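Local structure of D,D-dipeptidase/D,D-carboxypeptidase (Enterococcus faecalis, 4F78) at residues A[46-51]-A[110-115]; A[66-71]-A[114-119]; A[148-153]-A[167-172]; A[157-162]-A[186-191]. The protein probably acts as a zinc-dependent D,D-peptidase, splitting D,D-dipeptides and trimming the terminal D-amino acid from peptidoglycan precursors. All blocks are in the same frame, centred on the assembly; numbering follows the deposited sequence. Where two conformers were deposited one is given.

How the contacts relate
Contacts 1 to 3 all reach the four-stranded antiparallel sheet that carries the zinc site. Contacts 1 and 2 both use strand 113-118, with I114 and D115 in common, and their centres are 14 Å apart. Contact 3 pairs the next strand, 168-171, with 148-150, and I114 O to F169 N, at 2.9 Å, is one of the links between the two middle strands. D115 and H168 both bind the zinc, D115 OD1 lying 3.1 Å from H168 ND1, and H108 is the third protein ligand. Contact 4 stands off the sheet, its centre 11 Å from that of contact 3, joined to it by the salt bridge between R151 NH1 and E188 OE1 (2.9 Å).

Contact 1 (A[46-51]-A[110-115]); sequences LMKRDV and TGLAID. With ZN (zinc ion), chain B.
K48 lies along the turn at T110-G111 and L112, and its side chain can be followed atom by atom. CB sits 3.7 Å from G111 O. CG, placed beside the backbone N by a chi1 of -80°, passes both G111 O and T110 O at nearly equal distance. K48 CD then rests on L112 CD2 at 3.6 Å, the two side chains running side by side and pointing the same way. Past CD the chain bends twice, and NZ leaves the contact to hydrogen-bond K33 O. The backbone makes the polar link: K48 N donates to G111 O (3.1 Å) from a little out of the carbonyl plane, and K48 is also the N-cap of helix 49-61. On that helix V51 turns CG2 onto L112 CD2, 3.8 Å away and with the side chains at about a right angle, so this one leucine methyl touches both the lysine and the valine.

The turn belongs to the SxHxxGxAxD signature of D-Ala-D-Ala peptidases of clan MD: its glycine is G111, on positive phi (76°), and its aspartate is D115, which meets the zinc through OD1 at 2.2 Å and OD2 at 2.6 Å. T110 OG1 accepts from L112 N in an ST turn with G111 at its middle, and the same hydroxyl hydrogen-bonds E107 O. Deeper in, I114 CB is met by CE of M47, a selenomethionine, at 3.7 Å. M47 was modelled in two conformers, so the details of this last contact are doubtful.

Contact 2 (A[66-71]-A[114-119]); sequences NSIVPV and IDLGLN. With ZN (zinc ion), chain B.
V69 and G117 form the central hydrogen-bonded pair of an antiparallel ladder, the one between edge strand 68-72 and strand 113-118 of the zinc-bearing sheet. This is the tight part. V69 N reaches G117 O at 2.9 Å and G117 N returns to V69 O at 3.0 Å. Two residues on, V71 N meets D115 O at 2.7 Å, so the metal-binding strand is gripped through the very backbone whose D115 side chain holds zinc. P70, which has no N-H to give, falls at a non-hydrogen-bonded pair with L116 and spends its ring on packing: CB touches I114 CD1 at 3.7 Å, while L116 CD2 swings in close to P70 CA. I68 lays CG2 against L116 CB, the two side chains crossing obliquely, and helix 134-142 packs on these two, I135 against I68 and F139 against L116.

Toward N66 and N119 the character changes. Both residues are exposed, both touch crystal neighbours, and strand pairing gives way to bonds between loop residues on the solvent side. N119 N still donates to S67 O, but from well above the carbonyl plane, unlike the nearly axial bonds of the ladder. The N119 side chain adds a second bond: with CG anti to the backbone N (chi1 -164°), its amide swings back over the first segment. There N119 CG lies close against V69 CG1 at 3.3 Å, the two side chains crossing at about a right angle, and N119 ND2 donates to N66 O at 2.7 Å, in the carbonyl plane and close to its own amide plane.

Contact 3 (A[148-153]-A[167-172]); sequences FTQRYA and WHFRYV. With ZN (zinc ion), chain B.
Over one face of the H168 imidazole, 3.6 Å above its centre, stands CE2 of Y152, the phenol turning its edge to the histidine with the planes 54° apart. A face of that phenol in turn carries R151 CG. R151 CB nears H168 CD2 at 3.4 Å, obliquely to the ring. At the other end of the pairing, F148 has Y171 CB over one face and R170 N in plane at its edge; the Y171 ring points its own edge at the F148 face, a T-shaped pair with centroids 5.6 Å apart. The F169 ring takes Q150 CG over one face, toward the rim, and its CE2 meets Q150 CB at 3.6 Å.

The phenylalanines, Q150, H168 and Y171 sit on strands 148-150 and 168-171, an outer and an inner strand of the four-stranded antiparallel sheet that carries the zinc. T149 N donates to R170 O and R170 N to T149 O, both at 2.9 Å. R151 N continues the register to H168 O, which also accepts from a water that takes Y152 N.

H168 is a zinc ligand through ND1 (2.2 Å), its CG anti to the backbone N (chi1 178°), while NE2 is held by E107 OE1; with both nitrogens engaged, the ring's rotation is fixed. E107 OE2 salt-bridges R151 NE and R170 NH1, a carboxylate shared by the two arginines, and E107 is thus a second-shell partner of H168.

Contact 4 (A[157-162]-A[186-191]); sequences EEITGI and SLEEYT. With EDO (1,2-ethanediol), chain J.
I159 CG2 rests on E188 CB at 3.5 Å, the two side chains sliding past each other in opposite directions. The other van der Waals touches are few: the same methyl of I159 comes to 3.8 Å from S186 OG, and T160 CG2 meets E188 OE1 at 3.6 Å, with the side chains of T160 and E188 crossing at about a right angle. I159 is otherwise exposed, so this is a thin seam between two short helices.

The polar link is carried by water. One molecule donates to T160 O and to E188 OE2, each at 2.7 Å, bridging the C-terminal end of helix 157-160 to the carboxylate. T160 O also accepts from O1 of an ethanediol, probably from the crystallisation liquor. A bend at chi2 (74°) curls the E188 carboxylate back past the T160 backbone, where its charge is well partnered: OE1 makes a salt bridge to R151 and OE2 is hydrogen-bonded by N22.

Each side also has local bonds that set its shape. T160 OG1 accepts from I162 N at 3.1 Å, an ST turn that carries the chain out of its helix through the positive phi (75°) of G161, the first residue past the helix. Across the seam, E189 N donates to S186 OG (3.2 Å), and S186 N and OG both give to E189 OE2, while OE1 of that carboxylate pairs with K156. This reciprocal serine-glutamate exchange is the capping box that starts helix 187-194.

Contact 1 (A[46-51]-A[110-115])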
# COMPACT_ATOMS: atom_id res chain seq x y z
N LEU A 46 -9.75 -9.27 -6.71
CA LEU A 46 -9.62 -8.06 -7.52
C LEU A 46 -8.57 -7.19 -6.88
O LEU A 46 -8.34 -7.28 -5.67
CB LEU A 46 -10.96 -7.28 -7.57
CG LEU A 46 -12.23 -8.01 -8.06
CD1 LEU A 46 -13.41 -7.03 -8.05
CD2 LEU A 46 -12.11 -8.65 -9.46
N MSE A 47 -7.94 -6.34 -7.68
CA MSE A 47 -7.12 -5.27 -7.12
C MSE A 47 -7.05 -4.15 -8.13
O MSE A 47 -7.46 -4.33 -9.28
CB MSE A 47 -5.73 -5.75 -6.73
CG MSE A 47 -4.95 -6.50 -7.78
SE MSE A 47 -3.74 -7.79 -6.90
CE MSE A 47 -3.05 -6.67 -5.49
N LYS A 48 -6.60 -2.98 -7.69
CA LYS A 48 -6.40 -1.87 -8.63
C LYS A 48 -5.54 -2.36 -9.82
O LYS A 48 -4.57 -3.12 -9.62
CB LYS A 48 -5.76 -0.65 -7.95
CG LYS A 48 -6.78 0.20 -7.16
CD LYS A 48 -6.13 1.46 -6.62
CE LYS A 48 -5.95 2.52 -7.69
NZ LYS A 48 -7.28 2.94 -8.24
N ARG A 49 -5.92 -1.93 -11.03
CA ARG A 49 -5.26 -2.37 -12.27
C ARG A 49 -3.73 -2.24 -12.26
O ARG A 49 -3.04 -3.23 -12.54
CB ARG A 49 -5.82 -1.62 -13.48
CG ARG A 49 -5.16 -2.04 -14.80
CD ARG A 49 -5.69 -1.24 -15.99
NE ARG A 49 -6.98 -1.76 -16.47
CZ ARG A 49 -8.17 -1.23 -16.17
NH1 ARG A 49 -8.25 -0.16 -15.38
NH2 ARG A 49 -9.28 -1.78 -16.66
N ASP A 50 -3.18 -1.07 -11.94
CA ASP A 50 -1.69 -0.95 -11.95
C ASP A 50 -1.05 -1.85 -10.90
O ASP A 50 0.04 -2.39 -11.12
CB ASP A 50 -1.18 0.50 -11.78
CG ASP A 50 -1.73 1.45 -12.81
OD1 ASP A 50 -2.16 1.01 -13.91
OD2 ASP A 50 -1.74 2.67 -12.53
N VAL A 51 -1.72 -2.06 -9.78
CA VAL A 51 -1.20 -2.94 -8.76
C VAL A 51 -1.20 -4.44 -9.20
O VAL A 51 -0.25 -5.17 -8.96
CB VAL A 51 -2.01 -2.83 -7.46
CG1 VAL A 51 -1.45 -3.72 -6.41
CG2 VAL A 51 -2.06 -1.36 -6.95
N THR A 110 -8.96 -0.65 -0.03
CA THR A 110 -8.41 0.32 -1.00
C THR A 110 -8.09 -0.31 -2.39
O THR A 110 -7.78 0.43 -3.36
CB THR A 110 -7.08 0.95 -0.51
OG1 THR A 110 -6.11 -0.11 -0.43
CG2 THR A 110 -7.23 1.62 0.87
N GLY A 111 -8.05 -1.64 -2.49
CA GLY A 111 -7.51 -2.22 -3.71
C GLY A 111 -5.98 -2.18 -3.82
O GLY A 111 -5.42 -2.59 -4.86
N LEU A 112 -5.27 -1.74 -2.77
CA LEU A 112 -3.78 -1.70 -2.79
C LEU A 112 -3.13 -2.78 -1.96
O LEU A 112 -1.88 -2.85 -1.91
CB LEU A 112 -3.26 -0.35 -2.24
CG LEU A 112 -3.83 0.92 -2.89
CD1 LEU A 112 -3.36 2.17 -2.12
CD2 LEU A 112 -3.38 1.05 -4.37
N ALA A 113 -3.92 -3.61 -1.27
CA ALA A 113 -3.34 -4.58 -0.35
C ALA A 113 -3.68 -5.99 -0.80
O ALA A 113 -4.77 -6.22 -1.33
CB ALA A 113 -3.87 -4.37 1.07
N ILE A 114 -2.77 -6.93 -0.55
CA ILE A 114 -2.95 -8.31 -0.98
C ILE A 114 -2.41 -9.25 0.10
O ILE A 114 -1.36 -8.96 0.71
CB ILE A 114 -2.29 -8.59 -2.38
CG1 ILE A 114 -2.58 -10.05 -2.82
CG2 ILE A 114 -0.77 -8.45 -2.31
CD1 ILE A 114 -3.68 -10.17 -3.75
N ASP A 115 -3.16 -10.32 0.38
CA ASP A 115 -2.69 -11.40 1.26
C ASP A 115 -2.21 -12.55 0.39
O ASP A 115 -2.96 -13.01 -0.48
CB ASP A 115 -3.86 -11.89 2.14
CG ASP A 115 -4.18 -10.89 3.26
OD1 ASP A 115 -3.32 -9.99 3.50
OD2 ASP A 115 -5.29 -10.95 3.85
ZN ZN B . -4.49 -8.73 4.83
O HOH W 1 -3.97 -9.68 6.76

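Contact 2 (A[66-71]-A[114-119])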
# COMPACT_ATOMS: atom_id res chain seq x y z
N ASN A 66 3.28 -21.32 -10.16
CA ASN A 66 2.04 -21.44 -9.41
C ASN A 66 2.18 -21.62 -7.93
O ASN A 66 1.23 -21.98 -7.25
CB ASN A 66 1.25 -22.62 -9.93
CG ASN A 66 0.81 -22.41 -11.34
OD1 ASN A 66 -0.06 -21.57 -11.58
ND2 ASN A 66 1.42 -23.12 -12.28
N SER A 67 3.37 -21.37 -7.41
CA SER A 67 3.66 -21.72 -6.01
C SER A 67 3.15 -20.68 -5.02
O SER A 67 2.93 -20.99 -3.85
CB SER A 67 5.16 -22.03 -5.86
OG SER A 67 5.91 -20.85 -6.10
N ILE A 68 2.90 -19.45 -5.48
CA ILE A 68 2.27 -18.42 -4.64
C ILE A 68 0.87 -18.12 -5.15
O ILE A 68 0.66 -17.96 -6.37
CB ILE A 68 3.08 -17.09 -4.63
CG1 ILE A 68 4.49 -17.37 -4.09
CG2 ILE A 68 2.38 -16.03 -3.77
CD1 ILE A 68 5.47 -16.19 -4.26
N VAL A 69 -0.10 -18.06 -4.25
CA VAL A 69 -1.45 -17.74 -4.68
C VAL A 69 -1.95 -16.49 -3.93
O VAL A 69 -1.54 -16.23 -2.78
CB VAL A 69 -2.40 -18.93 -4.49
CG1 VAL A 69 -1.87 -20.17 -5.24
CG2 VAL A 69 -2.58 -19.23 -3.03
N PRO A 70 -2.79 -15.68 -4.59
CA PRO A 70 -3.38 -14.51 -3.92
C PRO A 70 -4.54 -15.04 -3.08
O PRO A 70 -5.31 -15.83 -3.59
CB PRO A 70 -3.89 -13.65 -5.08
CG PRO A 70 -4.17 -14.61 -6.20
CD PRO A 70 -3.21 -15.81 -6.01
N VAL A 71 -4.63 -14.68 -1.80
CA VAL A 71 -5.65 -15.27 -0.94
C VAL A 71 -6.77 -14.26 -0.74
O VAL A 71 -7.94 -14.62 -0.76
CB VAL A 71 -5.05 -15.72 0.43
CG1 VAL A 71 -6.16 -16.08 1.44
CG2 VAL A 71 -4.16 -16.96 0.22
N ILE A 114 -2.77 -6.93 -0.55
CA ILE A 114 -2.95 -8.31 -0.98
C ILE A 114 -2.41 -9.25 0.10
O ILE A 114 -1.36 -8.96 0.71
CB ILE A 114 -2.29 -8.59 -2.38
CG1 ILE A 114 -2.58 -10.05 -2.82
CG2 ILE A 114 -0.77 -8.45 -2.31
CD1 ILE A 114 -3.68 -10.17 -3.75
N ASP A 115 -3.16 -10.32 0.38
CA ASP A 115 -2.69 -11.40 1.26
C ASP A 115 -2.21 -12.55 0.39
O ASP A 115 -2.96 -13.01 -0.48
CB ASP A 115 -3.86 -11.89 2.14
CG ASP A 115 -4.18 -10.89 3.26
OD1 ASP A 115 -3.32 -9.99 3.50
OD2 ASP A 115 -5.29 -10.95 3.85
N LEU A 116 -0.95 -12.98 0.57
CA LEU A 116 -0.40 -14.05 -0.30
C LEU A 116 -0.12 -15.31 0.51
O LEU A 116 0.15 -15.22 1.72
CB LEU A 116 0.92 -13.60 -0.95
CG LEU A 116 0.74 -12.33 -1.82
CD1 LEU A 116 2.12 -11.76 -2.21
CD2 LEU A 116 -0.05 -12.72 -3.08
N GLY A 117 -0.15 -16.48 -0.14
CA GLY A 117 0.05 -17.75 0.57
C GLY A 117 0.73 -18.76 -0.32
O GLY A 117 0.59 -18.71 -1.56
N LEU A 118 1.46 -19.69 0.28
CA LEU A 118 1.94 -20.84 -0.48
C LEU A 118 0.78 -21.60 -1.10
O LEU A 118 -0.29 -21.76 -0.48
CB LEU A 118 2.71 -21.80 0.42
CG LEU A 118 4.19 -21.49 0.60
CD1 LEU A 118 4.78 -22.45 1.66
CD2 LEU A 118 4.90 -21.69 -0.74
N ASN A 119 0.96 -22.09 -2.32
CA ASN A 119 -0.12 -22.84 -2.98
C ASN A 119 -0.42 -24.23 -2.42
O ASN A 119 0.10 -25.23 -2.92
CB ASN A 119 0.16 -22.98 -4.48
CG ASN A 119 -1.09 -23.40 -5.29
OD1 ASN A 119 -2.14 -23.73 -4.73
ND2 ASN A 119 -0.96 -23.37 -6.61
ZN ZN B . -4.49 -8.73 4.83
O HOH W 1 -3.97 -9.68 6.76

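Contact 3 (A[148-153]-A[167-172])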
# COMPACT_ATOMS: atom_id res chain seq x y z
N PHE A 148 5.91 -2.53 -3.61
CA PHE A 148 5.23 -3.24 -2.49
C PHE A 148 6.06 -3.28 -1.20
O PHE A 148 7.29 -3.29 -1.24
CB PHE A 148 4.90 -4.68 -2.89
CG PHE A 148 3.56 -4.87 -3.61
CD1 PHE A 148 2.36 -4.97 -2.89
CD2 PHE A 148 3.51 -5.02 -5.00
CE1 PHE A 148 1.13 -5.20 -3.56
CE2 PHE A 148 2.27 -5.26 -5.67
CZ PHE A 148 1.10 -5.33 -4.95
N THR A 149 5.40 -3.33 -0.04
CA THR A 149 6.12 -3.40 1.24
C THR A 149 5.39 -4.40 2.10
O THR A 149 4.16 -4.49 1.98
CB THR A 149 6.15 -2.01 1.97
OG1 THR A 149 6.98 -2.07 3.12
CG2 THR A 149 4.73 -1.49 2.39
N GLN A 150 6.07 -5.15 2.96
CA GLN A 150 5.32 -6.00 3.91
C GLN A 150 4.79 -5.07 5.02
O GLN A 150 5.56 -4.38 5.70
CB GLN A 150 6.21 -7.07 4.52
CG GLN A 150 5.44 -8.04 5.41
CD GLN A 150 6.36 -9.06 6.04
OE1 GLN A 150 7.38 -9.44 5.46
NE2 GLN A 150 6.04 -9.46 7.27
N ARG A 151 3.47 -5.03 5.19
CA ARG A 151 2.83 -3.95 5.93
C ARG A 151 3.01 -3.99 7.44
O ARG A 151 3.22 -2.93 8.10
CB ARG A 151 1.34 -3.97 5.57
CG ARG A 151 0.58 -2.83 6.20
CD ARG A 151 1.08 -1.48 5.70
NE ARG A 151 0.23 -0.40 6.23
CZ ARG A 151 0.38 0.16 7.43
NH1 ARG A 151 1.41 -0.22 8.21
NH2 ARG A 151 -0.44 1.15 7.82
N TYR A 152 2.97 -5.20 7.99
CA TYR A 152 2.88 -5.37 9.44
C TYR A 152 4.02 -6.22 9.96
O TYR A 152 3.92 -7.47 9.98
CB TYR A 152 1.55 -6.07 9.81
CG TYR A 152 0.32 -5.29 9.34
CD1 TYR A 152 0.08 -3.98 9.79
CD2 TYR A 152 -0.61 -5.86 8.46
CE1 TYR A 152 -1.05 -3.25 9.35
CE2 TYR A 152 -1.73 -5.14 8.01
CZ TYR A 152 -1.96 -3.86 8.48
OH TYR A 152 -3.07 -3.19 8.02
N ALA A 153 5.10 -5.56 10.38
CA ALA A 153 6.23 -6.28 10.93
C ALA A 153 6.07 -6.47 12.42
O ALA A 153 5.38 -5.69 13.10
CB ALA A 153 7.54 -5.52 10.62
N TRP A 167 2.18 -12.33 5.67
CA TRP A 167 1.58 -12.60 4.35
C TRP A 167 0.94 -11.38 3.68
O TRP A 167 0.50 -11.47 2.53
CB TRP A 167 0.52 -13.69 4.53
CG TRP A 167 -0.53 -13.21 5.55
CD1 TRP A 167 -1.57 -12.31 5.32
CD2 TRP A 167 -0.59 -13.53 6.96
NE1 TRP A 167 -2.27 -12.10 6.49
CE2 TRP A 167 -1.69 -12.83 7.50
CE3 TRP A 167 0.18 -14.35 7.80
CZ2 TRP A 167 -2.05 -12.93 8.86
CZ3 TRP A 167 -0.18 -14.46 9.15
CH2 TRP A 167 -1.28 -13.75 9.67
N HIS A 168 0.88 -10.26 4.39
CA HIS A 168 0.13 -9.08 3.95
C HIS A 168 1.05 -8.01 3.40
O HIS A 168 1.90 -7.46 4.10
CB HIS A 168 -0.72 -8.53 5.13
CG HIS A 168 -1.51 -7.29 4.81
ND1 HIS A 168 -2.88 -7.25 4.96
CD2 HIS A 168 -1.12 -6.05 4.44
CE1 HIS A 168 -3.32 -6.04 4.65
NE2 HIS A 168 -2.27 -5.28 4.34
N PHE A 169 0.86 -7.71 2.10
CA PHE A 169 1.69 -6.74 1.38
C PHE A 169 0.87 -5.56 0.87
O PHE A 169 -0.29 -5.69 0.47
CB PHE A 169 2.39 -7.42 0.22
CG PHE A 169 3.48 -8.30 0.67
CD1 PHE A 169 3.20 -9.60 1.08
CD2 PHE A 169 4.77 -7.81 0.77
CE1 PHE A 169 4.23 -10.44 1.57
CE2 PHE A 169 5.81 -8.64 1.25
CZ PHE A 169 5.52 -9.96 1.64
N ARG A 170 1.48 -4.38 0.91
CA ARG A 170 0.71 -3.19 0.56
C ARG A 170 1.46 -2.47 -0.55
O ARG A 170 2.69 -2.29 -0.46
CB ARG A 170 0.66 -2.26 1.81
CG ARG A 170 0.37 -0.75 1.48
CD ARG A 170 -1.08 -0.49 0.93
NE ARG A 170 -1.14 0.92 0.49
CZ ARG A 170 -1.51 1.93 1.28
NH1 ARG A 170 -1.94 1.69 2.53
NH2 ARG A 170 -1.49 3.19 0.82
N TYR A 171 0.75 -2.07 -1.60
CA TYR A 171 1.39 -1.28 -2.67
C TYR A 171 1.39 0.19 -2.27
O TYR A 171 0.31 0.74 -1.98
CB TYR A 171 0.61 -1.42 -3.98
CG TYR A 171 1.22 -0.64 -5.17
CD1 TYR A 171 2.26 -1.19 -5.93
CD2 TYR A 171 0.71 0.59 -5.55
CE1 TYR A 171 2.81 -0.49 -6.99
CE2 TYR A 171 1.25 1.29 -6.64
CZ TYR A 171 2.30 0.74 -7.34
OH TYR A 171 2.84 1.40 -8.41
N VAL A 172 2.57 0.83 -2.31
CA VAL A 172 2.65 2.28 -2.10
C VAL A 172 3.27 2.91 -3.34
O VAL A 172 3.22 4.13 -3.51
CB VAL A 172 3.48 2.64 -0.83
CG1 VAL A 172 2.71 2.26 0.47
CG2 VAL A 172 4.93 2.02 -0.89
ZN ZN B . -4.49 -8.73 4.83
O HOH W 2 2.39 -7.66 6.78
O HOH W 1 -3.97 -9.68 6.76

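Contact 4 (A[157-162]-A[186-191])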
# COMPACT_ATOMS: atom_id res chain seq x y z
N GLU A 157 4.56 -3.52 15.89
CA GLU A 157 3.19 -3.81 16.30
C GLU A 157 2.62 -2.67 17.12
O GLU A 157 1.42 -2.38 17.01
CB GLU A 157 3.11 -5.13 17.12
CG GLU A 157 3.39 -6.33 16.23
CD GLU A 157 3.43 -7.65 16.97
OE1 GLU A 157 3.34 -7.66 18.23
OE2 GLU A 157 3.59 -8.70 16.30
N GLU A 158 3.44 -2.03 17.95
CA GLU A 158 2.90 -0.97 18.84
C GLU A 158 2.52 0.27 18.03
O GLU A 158 1.68 1.09 18.45
CB GLU A 158 3.91 -0.62 19.93
CG GLU A 158 4.90 0.48 19.53
CD GLU A 158 6.07 -0.02 18.65
OE1 GLU A 158 5.97 -1.14 18.05
OE2 GLU A 158 7.10 0.70 18.60
N ILE A 159 3.10 0.39 16.85
CA ILE A 159 2.87 1.54 15.98
C ILE A 159 1.72 1.27 14.97
O ILE A 159 0.90 2.17 14.69
CB ILE A 159 4.20 1.87 15.22
CG1 ILE A 159 5.12 2.66 16.14
CG2 ILE A 159 3.95 2.64 13.95
CD1 ILE A 159 4.37 3.69 17.03
N THR A 160 1.68 0.06 14.40
CA THR A 160 0.66 -0.26 13.41
C THR A 160 -0.67 -0.67 14.09
O THR A 160 -1.73 -0.63 13.44
CB THR A 160 1.05 -1.46 12.52
OG1 THR A 160 1.16 -2.62 13.37
CG2 THR A 160 2.39 -1.21 11.77
N GLY A 161 -0.61 -1.12 15.34
CA GLY A 161 -1.80 -1.62 16.03
C GLY A 161 -2.21 -3.03 15.53
O GLY A 161 -3.25 -3.57 15.91
N ILE A 162 -1.40 -3.65 14.67
CA ILE A 162 -1.80 -4.94 14.13
C ILE A 162 -0.60 -5.88 14.37
O ILE A 162 0.58 -5.48 14.18
CB ILE A 162 -2.09 -4.79 12.61
CG1 ILE A 162 -3.36 -3.94 12.35
CG2 ILE A 162 -2.20 -6.16 11.89
CD1 ILE A 162 -4.67 -4.57 12.77
N SER A 186 7.82 1.33 8.76
CA SER A 186 6.41 1.03 8.51
C SER A 186 5.78 2.20 7.75
O SER A 186 6.37 3.30 7.69
CB SER A 186 5.69 0.88 9.86
OG SER A 186 5.71 2.11 10.60
N LEU A 187 4.58 2.02 7.21
CA LEU A 187 3.90 3.12 6.54
C LEU A 187 3.63 4.28 7.49
O LEU A 187 3.68 5.45 7.07
CB LEU A 187 2.59 2.65 5.87
CG LEU A 187 1.87 3.65 4.95
CD1 LEU A 187 2.83 4.30 3.87
CD2 LEU A 187 0.69 2.95 4.21
N GLU A 188 3.27 3.98 8.75
CA GLU A 188 3.06 5.01 9.77
C GLU A 188 4.30 5.89 9.86
O GLU A 188 4.20 7.12 9.84
CB GLU A 188 2.80 4.38 11.16
CG GLU A 188 1.36 3.90 11.40
CD GLU A 188 1.03 2.60 10.63
OE1 GLU A 188 1.97 1.96 10.09
OE2 GLU A 188 -0.17 2.19 10.59
N GLU A 189 5.47 5.27 9.96
CA GLU A 189 6.71 6.05 10.03
C GLU A 189 6.99 6.87 8.76
O GLU A 189 7.43 8.01 8.84
CB GLU A 189 7.89 5.11 10.30
CG GLU A 189 7.97 4.65 11.79
CD GLU A 189 8.80 3.40 11.93
OE1 GLU A 189 9.85 3.46 12.61
OE2 GLU A 189 8.40 2.36 11.33
N TYR A 190 6.79 6.27 7.57
CA TYR A 190 7.05 6.99 6.34
C TYR A 190 6.12 8.19 6.18
O TYR A 190 6.53 9.23 5.65
CB TYR A 190 6.89 6.07 5.14
CG TYR A 190 7.32 6.70 3.84
CD1 TYR A 190 8.65 7.10 3.65
CD2 TYR A 190 6.41 6.90 2.81
CE1 TYR A 190 9.05 7.71 2.43
CE2 TYR A 190 6.80 7.48 1.58
CZ TYR A 190 8.11 7.86 1.40
OH TYR A 190 8.50 8.43 0.21
N THR A 191 4.86 8.04 6.58
CA THR A 191 3.91 9.15 6.49
C THR A 191 4.38 10.38 7.34
O THR A 191 4.30 11.55 6.88
CB THR A 191 2.53 8.66 6.98
OG1 THR A 191 2.16 7.51 6.22
CG2 THR A 191 1.48 9.74 6.86
C1 EDO J . -3.32 2.38 14.24
O1 EDO J . -3.85 1.07 13.85
C2 EDO J . -2.29 2.31 15.35
O2 EDO J . -2.97 1.97 16.58
O HOH W 3 -1.57 -0.07 10.78